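PDB 4CE0: O-methyltransferase from Saccharopolyspora spinosa, which probably methylates the 4'-hydroxyl of the rhamnosyl group during spinosyn biosynthesis, taking the methyl from S-adenosylmethionine, and binds magnesium. Local coordinates for residues Gly77-Thr82 with Thr103-Trp108; Met93-Gln98 with Tyr153-Glu158; Val107-Ser112 with Glu158-Leu163; Ala174-Leu179 with Tyr200-Pro205. All coordinates share one frame; numbering follows the deposited sequence.

Contact 1 (Gly77-Thr82 with Thr103-Trp108). With SAH (S-adenosyl-L-homocysteine), chain B.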
# COMPACT_ATOMS: atom_id res chain seq x y z
N GLY A 77 -23.55 -13.95 -4.70
CA GLY A 77 -23.34 -14.28 -3.30
C GLY A 77 -22.26 -13.47 -2.63
O GLY A 77 -21.59 -12.68 -3.28
N ASP A 78 -22.14 -13.66 -1.32
CA ASP A 78 -21.19 -12.95 -0.51
C ASP A 78 -19.90 -13.72 -0.50
O ASP A 78 -19.77 -14.80 -1.15
CB ASP A 78 -21.72 -12.82 0.93
CG ASP A 78 -22.91 -11.90 1.03
OD1 ASP A 78 -23.06 -11.01 0.16
OD2 ASP A 78 -23.70 -12.08 1.99
N PHE A 79 -18.94 -13.20 0.25
CA PHE A 79 -17.66 -13.87 0.38
C PHE A 79 -17.53 -14.15 1.84
O PHE A 79 -18.00 -13.38 2.65
CB PHE A 79 -16.50 -12.96 -0.05
CG PHE A 79 -16.57 -12.48 -1.47
CD1 PHE A 79 -17.32 -13.15 -2.42
CD2 PHE A 79 -15.83 -11.39 -1.87
CE1 PHE A 79 -17.35 -12.71 -3.76
CE2 PHE A 79 -15.86 -10.94 -3.19
CZ PHE A 79 -16.63 -11.60 -4.13
N ALA A 80 -16.87 -15.24 2.19
CA ALA A 80 -16.69 -15.55 3.58
C ALA A 80 -15.35 -16.19 3.81
O ALA A 80 -14.96 -17.06 3.02
CB ALA A 80 -17.82 -16.49 4.06
N GLU A 81 -14.66 -15.80 4.89
CA GLU A 81 -13.47 -16.53 5.34
C GLU A 81 -13.64 -17.02 6.77
O GLU A 81 -13.93 -16.25 7.69
CB GLU A 81 -12.15 -15.75 5.19
CG GLU A 81 -10.89 -16.66 5.48
CD GLU A 81 -9.59 -15.91 5.58
OE1 GLU A 81 -9.60 -14.80 6.19
OE2 GLU A 81 -8.55 -16.42 5.07
N THR A 82 -13.45 -18.33 6.93
CA THR A 82 -13.50 -18.96 8.23
C THR A 82 -12.08 -19.18 8.65
O THR A 82 -11.41 -20.14 8.21
CB THR A 82 -14.34 -20.28 8.25
OG1 THR A 82 -13.87 -21.25 7.29
CG2 THR A 82 -15.78 -19.98 7.96
N THR A 103 -20.91 -2.84 -4.92
CA THR A 103 -21.32 -2.33 -3.61
C THR A 103 -22.38 -3.22 -2.96
O THR A 103 -22.81 -2.97 -1.84
CB THR A 103 -21.82 -0.87 -3.71
OG1 THR A 103 -23.00 -0.82 -4.53
CG2 THR A 103 -20.77 0.01 -4.33
N GLY A 104 -22.78 -4.27 -3.66
CA GLY A 104 -23.85 -5.14 -3.19
C GLY A 104 -23.40 -6.32 -2.34
O GLY A 104 -24.10 -6.71 -1.40
N ARG A 105 -22.24 -6.89 -2.66
CA ARG A 105 -21.74 -8.06 -1.96
C ARG A 105 -21.13 -7.76 -0.59
O ARG A 105 -20.53 -6.71 -0.36
CB ARG A 105 -20.71 -8.77 -2.85
CG ARG A 105 -21.28 -9.12 -4.21
CD ARG A 105 -20.21 -9.79 -5.02
NE ARG A 105 -20.60 -10.09 -6.40
CZ ARG A 105 -20.92 -11.29 -6.85
NH1 ARG A 105 -20.96 -12.34 -6.03
NH2 ARG A 105 -21.20 -11.45 -8.14
N THR A 106 -21.24 -8.72 0.31
CA THR A 106 -20.73 -8.61 1.67
C THR A 106 -19.56 -9.56 1.88
O THR A 106 -19.53 -10.62 1.29
CB THR A 106 -21.87 -8.90 2.70
OG1 THR A 106 -22.75 -7.78 2.73
CG2 THR A 106 -21.33 -9.16 4.13
N VAL A 107 -18.64 -9.16 2.74
CA VAL A 107 -17.49 -9.98 3.14
C VAL A 107 -17.72 -10.33 4.59
O VAL A 107 -17.80 -9.44 5.45
CB VAL A 107 -16.13 -9.22 2.97
CG1 VAL A 107 -14.94 -10.08 3.47
CG2 VAL A 107 -15.93 -8.83 1.50
N TRP A 108 -17.91 -11.63 4.84
CA TRP A 108 -18.10 -12.15 6.18
C TRP A 108 -16.79 -12.56 6.80
O TRP A 108 -16.04 -13.39 6.27
CB TRP A 108 -19.06 -13.34 6.18
CG TRP A 108 -20.43 -12.95 5.75
CD1 TRP A 108 -20.93 -12.86 4.47
CD2 TRP A 108 -21.49 -12.59 6.63
NE1 TRP A 108 -22.25 -12.45 4.51
CE2 TRP A 108 -22.61 -12.26 5.82
CE3 TRP A 108 -21.60 -12.47 8.02
CZ2 TRP A 108 -23.83 -11.87 6.38
CZ3 TRP A 108 -22.81 -12.07 8.56
CH2 TRP A 108 -23.90 -11.77 7.74
N SAH B . -3.60 -14.85 7.88
CA SAH B . -4.47 -16.04 7.88
CB SAH B . -5.12 -16.40 9.20
CG SAH B . -5.86 -17.70 9.53
SD SAH B . -5.09 -18.25 11.08
C SAH B . -5.50 -15.53 6.95
O SAH B . -6.55 -16.14 6.95
OXT SAH B . -4.99 -14.43 6.29
C5' SAH B . -6.39 -19.34 11.78
C4' SAH B . -7.61 -18.59 12.33
O4' SAH B . -8.70 -19.48 12.50
C3' SAH B . -7.40 -17.96 13.71
O3' SAH B . -7.68 -16.58 13.60
C2' SAH B . -8.35 -18.67 14.69
O2' SAH B . -8.92 -17.91 15.77
C1' SAH B . -9.40 -19.22 13.71
N9 SAH B . -10.09 -20.47 14.11
C8 SAH B . -9.59 -21.75 13.96
N7 SAH B . -10.54 -22.61 14.37
C5 SAH B . -11.64 -21.92 14.74
C6 SAH B . -12.88 -22.29 15.25
N6 SAH B . -13.20 -23.57 15.43
N1 SAH B . -13.81 -21.33 15.56
C2 SAH B . -13.55 -19.99 15.37
N3 SAH B . -12.30 -19.63 14.90
C4 SAH B . -11.37 -20.57 14.56
O HOH W 1 -24.57 -8.69 0.70
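Phe79 and Val107 pair in register as strand 78-82 runs parallel to the chain of Thr103-Trp108. On the tight, buried side the backbone bonds are nearly straight: Phe79 N donates to Thr106 O, Phe79 O receives Trp108 N at 2.8 Å, and Glu81 N reaches Trp108 O. Ala80 CB rests against Trp108 CB at 4.0 Å on one face of the sheet. On the other, the Phe79 ring approaches Val107 CG2 and the CD of Arg105 and packs among helices 56-73 and 88-100.

Asp78 marks the passage to the looser end. Its two oxygens are used separately, each met from above the carboxylate plane. Asp78 OD2 takes the indole NE1 of Trp108 at 2.9 Å in a bond of 169° that lies in the ring plane, while OD1 takes Thr106 N. With CG beside its own backbone N (chi1 -69°), the carboxylate leans across to the neighbouring chain, and its two grips should fix its rotation. Here water enters, donating to Asp78 OD1 and Gly104 O and accepting from Thr106 OG1. Arg105 stretches out so that NH1 meets a lone pair of Gly77 O at 2.8 Å, although the N-H points less squarely (137°); Asp102 and Val75 hold its other nitrogens.

At the far end, Glu81 turns its carboxylate to Arg183 and lies beside the carboxylate of S-adenosylhomocysteine. Strand 78-82, helix 88-100 and strand 107-111 form a right-handed beta-alpha-beta crossover of the Rossmann-like methyltransferase fold, with S-adenosylhomocysteine at the strands' C-terminal ends.

Contact 2 (Met93-Gln98 with Tyr153-Glu158)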
# COMPACT_ATOMS: atom_id res chain seq x y z
N MET A 93 -10.32 -9.25 0.04
CA MET A 93 -11.57 -9.49 -0.68
C MET A 93 -12.41 -8.21 -0.71
O MET A 93 -13.02 -7.87 -1.72
CB MET A 93 -12.37 -10.63 -0.05
CG MET A 93 -11.66 -11.93 -0.07
SD MET A 93 -12.72 -13.31 0.37
CE MET A 93 -12.70 -13.13 2.12
N ARG A 94 -12.43 -7.51 0.40
CA ARG A 94 -13.20 -6.26 0.45
C ARG A 94 -12.59 -5.25 -0.52
O ARG A 94 -13.29 -4.45 -1.17
CB ARG A 94 -13.25 -5.69 1.86
CG ARG A 94 -13.87 -4.26 1.99
CD ARG A 94 -15.34 -4.19 1.67
NE ARG A 94 -15.85 -2.81 1.53
CZ ARG A 94 -15.97 -2.16 0.38
NH1 ARG A 94 -15.59 -2.70 -0.78
NH2 ARG A 94 -16.46 -0.93 0.36
N ALA A 95 -11.27 -5.30 -0.65
CA ALA A 95 -10.59 -4.33 -1.53
C ALA A 95 -10.86 -4.66 -3.00
O ALA A 95 -10.97 -3.76 -3.83
CB ALA A 95 -9.12 -4.29 -1.24
N VAL A 96 -10.98 -5.94 -3.34
CA VAL A 96 -11.30 -6.27 -4.72
C VAL A 96 -12.68 -5.71 -5.11
O VAL A 96 -12.82 -5.06 -6.17
CB VAL A 96 -11.23 -7.76 -4.99
CG1 VAL A 96 -11.51 -8.02 -6.46
CG2 VAL A 96 -9.86 -8.32 -4.61
N LEU A 97 -13.69 -5.94 -4.27
CA LEU A 97 -15.02 -5.31 -4.45
C LEU A 97 -14.92 -3.80 -4.63
O LEU A 97 -15.58 -3.23 -5.50
CB LEU A 97 -15.93 -5.59 -3.24
CG LEU A 97 -16.26 -7.05 -2.94
CD1 LEU A 97 -17.20 -7.12 -1.74
CD2 LEU A 97 -16.86 -7.72 -4.16
N GLN A 98 -14.14 -3.15 -3.78
CA GLN A 98 -13.87 -1.73 -3.94
C GLN A 98 -13.24 -1.45 -5.30
O GLN A 98 -13.60 -0.47 -5.94
CB GLN A 98 -12.91 -1.24 -2.83
CG GLN A 98 -12.65 0.25 -2.84
CD GLN A 98 -13.90 1.05 -2.55
OE1 GLN A 98 -14.15 2.09 -3.17
NE2 GLN A 98 -14.69 0.58 -1.59
N TYR A 153 -7.09 0.61 6.18
CA TYR A 153 -7.12 0.59 4.71
C TYR A 153 -8.29 1.41 4.20
O TYR A 153 -8.52 1.49 2.98
CB TYR A 153 -7.16 -0.85 4.18
CG TYR A 153 -5.92 -1.68 4.50
CD1 TYR A 153 -4.82 -1.69 3.66
CD2 TYR A 153 -5.86 -2.45 5.66
CE1 TYR A 153 -3.69 -2.45 3.96
CE2 TYR A 153 -4.75 -3.20 5.98
CZ TYR A 153 -3.66 -3.19 5.13
OH TYR A 153 -2.55 -3.97 5.44
N GLY A 154 -9.02 2.06 5.11
CA GLY A 154 -10.22 2.76 4.74
C GLY A 154 -11.32 1.83 4.24
O GLY A 154 -12.14 2.21 3.42
N LEU A 155 -11.37 0.60 4.76
CA LEU A 155 -12.36 -0.37 4.29
C LEU A 155 -13.28 -0.93 5.37
O LEU A 155 -13.87 -1.97 5.17
CB LEU A 155 -11.67 -1.53 3.57
CG LEU A 155 -10.96 -1.10 2.28
CD1 LEU A 155 -10.01 -2.18 1.85
CD2 LEU A 155 -11.97 -0.80 1.16
N LEU A 156 -13.42 -0.23 6.49
CA LEU A 156 -14.30 -0.70 7.55
C LEU A 156 -15.67 -0.10 7.33
O LEU A 156 -15.98 0.92 7.90
CB LEU A 156 -13.75 -0.33 8.93
CG LEU A 156 -14.61 -0.80 10.11
CD1 LEU A 156 -14.70 -2.31 10.11
CD2 LEU A 156 -14.02 -0.31 11.44
N ASP A 157 -16.47 -0.71 6.46
CA ASP A 157 -17.77 -0.12 6.10
C ASP A 157 -18.91 -1.15 6.09
O ASP A 157 -18.79 -2.24 6.66
CB ASP A 157 -17.66 0.64 4.77
CG ASP A 157 -17.54 -0.28 3.55
OD1 ASP A 157 -17.25 -1.49 3.71
OD2 ASP A 157 -17.75 0.24 2.42
N GLU A 158 -20.02 -0.81 5.44
CA GLU A 158 -21.26 -1.62 5.51
C GLU A 158 -21.12 -2.97 4.81
O GLU A 158 -21.92 -3.88 5.05
CB GLU A 158 -22.42 -0.88 4.85
CG GLU A 158 -22.02 -0.29 3.48
CD GLU A 158 -23.21 0.09 2.61
OE1 GLU A 158 -24.36 -0.14 3.04
OE2 GLU A 158 -22.98 0.63 1.50
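Arg94 meets Asp157 side-on, with NE and NH2 directed at separate carboxylate oxygens. Arg94 NE reaches Asp157 OD1 at 2.9 Å. Arg94 NH2 reaches Asp157 OD2 at 2.7 Å, and both bonds are fairly straight. The flat groups are only 14° from coplanar, and each oxygen is approached on its syn side, although the nitrogens sit somewhat out of the carboxylate plane. This two-bond salt bridge would resist rotation of either group. Arg94 gets there by a bend after CG: the side chain leaves the helix with CG opposite the backbone N (chi1 172°), then folds at chi2 (67°), which brings the guanidinium round to the aspartate.

The contact fastens helix 88-100, the connection within a beta-alpha-beta unit of the Rossmann-like fold, to the link between helix 143-152 and strand 160-164. That link starts with a Schellman motif, in which Gly154 adopts positive phi at the end of the helix, and Leu156 then centres an inverse gamma turn.

Leu155 supplies the apolar half. Leu155 CD2 stands over the centre of one face of the Arg94 guanidinium, 4.3 Å above the plane. Lower down, Leu155 CB lies 3.8 Å from the aliphatic CG of Arg94. The other methyl, Leu155 CD1, meets Ala95 CB at 3.8 Å. Gln98 lays its aliphatic part near CD2 of Leu155, and also packs against Leu7 of the second subunit.

Contact 3 (Val107-Ser112 with Glu158-Leu163). With SAH (S-adenosyl-L-homocysteine), chain B.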
# COMPACT_ATOMS: atom_id res chain seq x y z
N VAL A 107 -18.64 -9.16 2.74
CA VAL A 107 -17.49 -9.98 3.14
C VAL A 107 -17.72 -10.33 4.59
O VAL A 107 -17.80 -9.44 5.45
CB VAL A 107 -16.13 -9.22 2.97
CG1 VAL A 107 -14.94 -10.08 3.47
CG2 VAL A 107 -15.93 -8.83 1.50
N TRP A 108 -17.91 -11.63 4.84
CA TRP A 108 -18.10 -12.15 6.18
C TRP A 108 -16.79 -12.56 6.80
O TRP A 108 -16.04 -13.39 6.27
CB TRP A 108 -19.06 -13.34 6.18
CG TRP A 108 -20.43 -12.95 5.75
CD1 TRP A 108 -20.93 -12.86 4.47
CD2 TRP A 108 -21.49 -12.59 6.63
NE1 TRP A 108 -22.25 -12.45 4.51
CE2 TRP A 108 -22.61 -12.26 5.82
CE3 TRP A 108 -21.60 -12.47 8.02
CZ2 TRP A 108 -23.83 -11.87 6.38
CZ3 TRP A 108 -22.81 -12.07 8.56
CH2 TRP A 108 -23.90 -11.77 7.74
N VAL A 109 -16.53 -11.99 7.96
CA VAL A 109 -15.25 -12.17 8.62
C VAL A 109 -15.56 -13.03 9.81
O VAL A 109 -16.07 -12.54 10.83
CB VAL A 109 -14.67 -10.82 9.05
CG1 VAL A 109 -13.34 -11.01 9.81
CG2 VAL A 109 -14.52 -9.92 7.85
N VAL A 110 -15.25 -14.33 9.66
CA VAL A 110 -15.75 -15.33 10.59
C VAL A 110 -14.62 -15.97 11.37
O VAL A 110 -13.76 -16.67 10.82
CB VAL A 110 -16.52 -16.48 9.88
CG1 VAL A 110 -17.28 -17.28 10.89
CG2 VAL A 110 -17.42 -15.97 8.76
N ASP A 111 -14.65 -15.78 12.68
CA ASP A 111 -13.56 -16.23 13.52
C ASP A 111 -14.01 -16.31 14.97
O ASP A 111 -15.05 -15.76 15.34
CB ASP A 111 -12.40 -15.24 13.39
CG ASP A 111 -11.08 -15.85 13.81
OD1 ASP A 111 -10.82 -15.95 15.03
OD2 ASP A 111 -10.28 -16.21 12.92
N SER A 112 -13.21 -16.97 15.80
CA SER A 112 -13.42 -16.87 17.25
C SER A 112 -12.96 -15.51 17.78
O SER A 112 -13.51 -15.00 18.74
CB SER A 112 -12.62 -17.94 17.98
OG SER A 112 -11.25 -17.69 17.76
N GLU A 158 -20.02 -0.81 5.44
CA GLU A 158 -21.26 -1.62 5.51
C GLU A 158 -21.12 -2.97 4.81
O GLU A 158 -21.92 -3.88 5.05
CB GLU A 158 -22.42 -0.88 4.85
CG GLU A 158 -22.02 -0.29 3.48
CD GLU A 158 -23.21 0.09 2.61
OE1 GLU A 158 -24.36 -0.14 3.04
OE2 GLU A 158 -22.98 0.63 1.50
N GLN A 159 -20.11 -3.11 3.95
CA GLN A 159 -19.93 -4.34 3.19
C GLN A 159 -19.07 -5.37 3.91
O GLN A 159 -18.71 -6.39 3.32
CB GLN A 159 -19.33 -4.02 1.83
CG GLN A 159 -20.29 -3.35 0.87
CD GLN A 159 -19.67 -3.14 -0.50
OE1 GLN A 159 -19.20 -2.03 -0.83
NE2 GLN A 159 -19.62 -4.19 -1.29
N VAL A 160 -18.69 -5.09 5.15
CA VAL A 160 -17.93 -6.03 5.96
C VAL A 160 -18.73 -6.36 7.23
O VAL A 160 -19.14 -5.43 7.97
CB VAL A 160 -16.58 -5.45 6.41
CG1 VAL A 160 -15.76 -6.52 7.13
CG2 VAL A 160 -15.81 -4.86 5.20
N ARG A 161 -18.94 -7.65 7.48
CA ARG A 161 -19.64 -8.13 8.69
C ARG A 161 -18.83 -9.19 9.42
O ARG A 161 -18.11 -10.01 8.82
CB ARG A 161 -21.01 -8.67 8.33
CG ARG A 161 -21.91 -7.59 7.72
CD ARG A 161 -23.33 -8.09 7.46
NE ARG A 161 -24.04 -8.44 8.70
CZ ARG A 161 -25.35 -8.66 8.80
NH1 ARG A 161 -26.14 -8.55 7.73
NH2 ARG A 161 -25.89 -9.01 9.96
N PHE A 162 -18.89 -9.11 10.74
CA PHE A 162 -18.09 -10.00 11.56
C PHE A 162 -18.99 -11.00 12.22
O PHE A 162 -20.07 -10.66 12.66
CB PHE A 162 -17.31 -9.18 12.59
CG PHE A 162 -16.43 -8.13 11.97
CD1 PHE A 162 -16.92 -6.85 11.70
CD2 PHE A 162 -15.10 -8.41 11.64
CE1 PHE A 162 -16.12 -5.87 11.13
CE2 PHE A 162 -14.27 -7.41 11.05
CZ PHE A 162 -14.78 -6.16 10.80
N LEU A 163 -18.56 -12.26 12.25
CA LEU A 163 -19.31 -13.31 12.93
C LEU A 163 -18.40 -13.93 13.98
O LEU A 163 -17.66 -14.88 13.67
CB LEU A 163 -19.76 -14.35 11.91
CG LEU A 163 -20.73 -15.45 12.34
CD1 LEU A 163 -21.98 -14.89 13.02
CD2 LEU A 163 -21.11 -16.27 11.09
N SAH B . -3.60 -14.85 7.88
CA SAH B . -4.47 -16.04 7.88
CB SAH B . -5.12 -16.40 9.20
CG SAH B . -5.86 -17.70 9.53
SD SAH B . -5.09 -18.25 11.08
C SAH B . -5.50 -15.53 6.95
O SAH B . -6.55 -16.14 6.95
OXT SAH B . -4.99 -14.43 6.29
C5' SAH B . -6.39 -19.34 11.78
C4' SAH B . -7.61 -18.59 12.33
O4' SAH B . -8.70 -19.48 12.50
C3' SAH B . -7.40 -17.96 13.71
O3' SAH B . -7.68 -16.58 13.60
C2' SAH B . -8.35 -18.67 14.69
O2' SAH B . -8.92 -17.91 15.77
C1' SAH B . -9.40 -19.22 13.71
N9 SAH B . -10.09 -20.47 14.11
C8 SAH B . -9.59 -21.75 13.96
N7 SAH B . -10.54 -22.61 14.37
C5 SAH B . -11.64 -21.92 14.74
C6 SAH B . -12.88 -22.29 15.25
N6 SAH B . -13.20 -23.57 15.43
N1 SAH B . -13.81 -21.33 15.56
C2 SAH B . -13.55 -19.99 15.37
N3 SAH B . -12.30 -19.63 14.90
C4 SAH B . -11.37 -20.57 14.56
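Val109 pairs with Phe162, and Val107 with Val160, where parallel strands 107-111 and 160-163 lie side by side, their axes coming within 4.6 Å. Val107 N donates to Gln159 O and Val107 O receives Arg161 N; one step on, Val109 N reaches Arg161 O at 2.7 Å and Val109 O receives Leu163 N. The last bond, Asp111 N to Leu163 O, is longer at 3.3 Å. Weaker CA-H...O contacts lie between them, such as Phe162 CA to Val109 O.

Apolar contacts occupy both faces of the sheet. Val109 spreads its branches: CG1, opposite the backbone N (chi1 178°), lies alongside the Phe162 ring, and CG2 meets Val160 CG1 at 3.7 Å. This face is covered by helix 143-152 through Phe150. Across the sheet, Val110 CG1 touches Leu163 CD2.

Arg161 spreads over one face of the Trp108 indole. Arg161 CB makes a CH-pi contact 4.0 Å from the centroid of the six-membered ring of Trp108. The guanidinium follows the same face outward, its plane 30° from that of the ring, and Arg161 NE is 3.5 Å from Trp108 CH2.

Polar contacts at the strand end hold the cofactor product. Asp111 accepts both ribose hydroxyls of S-adenosylhomocysteine, O2' on OD1 and O3' on OD2 at 2.7 Å, and Ser112 N donates to its adenine N3 at 3.0 Å. Phe113 N and Val84 N also donate to the Asp111 carboxylate, one to each oxygen. These extra donors probably favour its charged form, consistent with a two-oxygen acceptor that holds the ribose by both hydroxyls.

Contact 4 (Ala174-Leu179 with Tyr200-Pro205)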
# COMPACT_ATOMS: atom_id res chain seq x y z
N ALA A 174 -25.75 -19.39 10.91
CA ALA A 174 -25.13 -18.19 10.39
C ALA A 174 -26.16 -17.37 9.58
O ALA A 174 -26.95 -17.93 8.83
CB ALA A 174 -23.92 -18.54 9.52
N PRO A 175 -26.15 -16.04 9.74
CA PRO A 175 -27.06 -15.21 8.94
C PRO A 175 -26.59 -14.98 7.49
O PRO A 175 -26.92 -13.96 6.86
CB PRO A 175 -27.13 -13.90 9.74
CG PRO A 175 -25.82 -13.82 10.46
CD PRO A 175 -25.43 -15.26 10.76
N ILE A 176 -25.84 -15.94 6.97
CA ILE A 176 -25.35 -15.91 5.59
C ILE A 176 -26.36 -16.65 4.71
O ILE A 176 -26.78 -17.76 5.03
CB ILE A 176 -23.96 -16.59 5.52
CG1 ILE A 176 -22.93 -15.77 6.32
CG2 ILE A 176 -23.52 -16.75 4.09
CD1 ILE A 176 -21.64 -16.51 6.58
N GLN A 177 -26.76 -16.06 3.59
CA GLN A 177 -27.76 -16.69 2.71
C GLN A 177 -27.11 -17.41 1.54
O GLN A 177 -27.46 -18.55 1.21
CB GLN A 177 -28.74 -15.65 2.16
CG GLN A 177 -30.04 -15.55 2.91
CD GLN A 177 -29.84 -15.08 4.32
OE1 GLN A 177 -29.17 -15.72 5.12
NE2 GLN A 177 -30.43 -13.93 4.64
N GLU A 178 -26.20 -16.73 0.87
CA GLU A 178 -25.44 -17.36 -0.20
C GLU A 178 -24.02 -16.83 -0.33
O GLU A 178 -23.72 -15.71 0.08
CB GLU A 178 -26.18 -17.30 -1.54
CG GLU A 178 -26.58 -15.93 -2.01
CD GLU A 178 -27.47 -15.95 -3.25
OE1 GLU A 178 -27.63 -17.03 -3.85
OE2 GLU A 178 -28.00 -14.90 -3.63
N LEU A 179 -23.17 -17.66 -0.89
CA LEU A 179 -21.76 -17.36 -0.98
C LEU A 179 -21.35 -17.62 -2.40
O LEU A 179 -21.77 -18.60 -3.01
CB LEU A 179 -20.95 -18.27 -0.04
CG LEU A 179 -21.10 -18.03 1.47
CD1 LEU A 179 -20.42 -19.13 2.31
CD2 LEU A 179 -20.52 -16.69 1.84
N TYR A 200 -20.73 -24.77 2.79
CA TYR A 200 -20.71 -25.26 1.42
C TYR A 200 -22.08 -25.30 0.76
O TYR A 200 -22.20 -24.99 -0.41
CB TYR A 200 -20.11 -26.65 1.31
CG TYR A 200 -19.89 -27.04 -0.14
CD1 TYR A 200 -18.84 -26.50 -0.85
CD2 TYR A 200 -20.76 -27.93 -0.81
CE1 TYR A 200 -18.62 -26.83 -2.17
CE2 TYR A 200 -20.54 -28.26 -2.16
CZ TYR A 200 -19.45 -27.70 -2.82
OH TYR A 200 -19.15 -27.98 -4.15
N PRO A 201 -23.12 -25.72 1.50
CA PRO A 201 -24.45 -25.75 0.88
C PRO A 201 -24.92 -24.37 0.42
O PRO A 201 -25.73 -24.31 -0.51
CB PRO A 201 -25.36 -26.29 2.00
CG PRO A 201 -24.43 -27.04 2.94
CD PRO A 201 -23.12 -26.27 2.87
N LYS A 202 -24.40 -23.29 1.01
CA LYS A 202 -24.79 -21.93 0.61
C LYS A 202 -23.99 -21.41 -0.58
O LYS A 202 -24.28 -20.32 -1.11
CB LYS A 202 -24.60 -20.96 1.79
CG LYS A 202 -25.59 -21.17 2.91
CD LYS A 202 -25.13 -20.59 4.24
CE LYS A 202 -26.20 -20.82 5.32
NZ LYS A 202 -25.66 -20.60 6.69
N LEU A 203 -22.97 -22.16 -0.97
CA LEU A 203 -22.13 -21.78 -2.09
C LEU A 203 -22.85 -21.96 -3.40
O LEU A 203 -23.24 -23.08 -3.76
CB LEU A 203 -20.86 -22.62 -2.12
CG LEU A 203 -19.82 -22.25 -3.19
CD1 LEU A 203 -19.21 -20.85 -2.97
CD2 LEU A 203 -18.70 -23.29 -3.21
N SER A 204 -22.98 -20.86 -4.13
CA SER A 204 -23.60 -20.88 -5.45
C SER A 204 -22.85 -21.78 -6.43
O SER A 204 -21.65 -22.02 -6.26
CB SER A 204 -23.68 -19.46 -6.03
OG SER A 204 -24.30 -18.54 -5.12
N PRO A 205 -23.57 -22.28 -7.45
CA PRO A 205 -22.85 -22.92 -8.55
C PRO A 205 -21.96 -21.93 -9.27
O PRO A 205 -22.31 -20.76 -9.47
CB PRO A 205 -23.98 -23.44 -9.47
CG PRO A 205 -25.18 -22.66 -9.09
CD PRO A 205 -25.03 -22.36 -7.63
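Lys202 lies along the backbone of Ala174-Leu179, its aliphatic chain doing most of the touching. With CG set beside the backbone N (chi1 -70°) and every later torsion extended, the chain runs straight past the carbonyls of Gln177 and Ile176. Lys202 CG is 3.6 Å from Gln177 O. Farther along, Lys202 CE comes within 3.1 Å of Ile176 O, and the chain ends near Ala174. Ile176 crosses it at about a right angle, offering CG2 to CD of Lys202, and also packs against Trp108.

Leu179 and Leu203 form the one parallel bridge, where strand 179-184 begins alongside the short strand 203-204. Leu179 N donates to Lys202 O from well above the carbonyl plane, whereas Ser204 N meets Leu179 O at 2.8 Å in a straight bond of 170°. Leu203 has CG opposite its backbone N (chi1 -175°), which brings Leu203 CD1 within 3.4 Å of Leu179 O. Ser204 OG is hydrogen-bonded to Pro76 O. Glu178 has CG between its backbone N and carbonyl carbon, and the chain beyond is extended, with Glu178 OE1 3.9 Å from Ser204 OG.

Lys202 NZ lies 3.7 Å from Ala174 O and 3.5 Å from Ile176 O, the latter at a poor angle for a hydrogen bond. The carbonyl oxygens nearby probably stabilise its positive charge electrostatically, while directed bonding in the contact rests with the two backbone hydrogen bonds of Leu179.

Contacts 1 and 3 share strand 107-111, pairing it with strand 78-82 on one flank and 160-164 on the other; both sheet pairings end at S-adenosylhomocysteine. Contact 3 is largely buried, though Arg161 is exposed; contact 1 is partly buried, opening toward Gly104-Thr106. Contact 2, buried but with an edge near the second subunit, lies on the helical layer, where one ion pair and a leucine replace strand bonding; Leu97 of its helix packs on Phe79, and Arg94 on Val160. Contact 4 starts strand 179-184, the other neighbour of 78-82, where Gln177 and Glu178 are exposed. Ile176 and Pro175 carry it to Trp108, whereas contacts 2 and 4 do not touch.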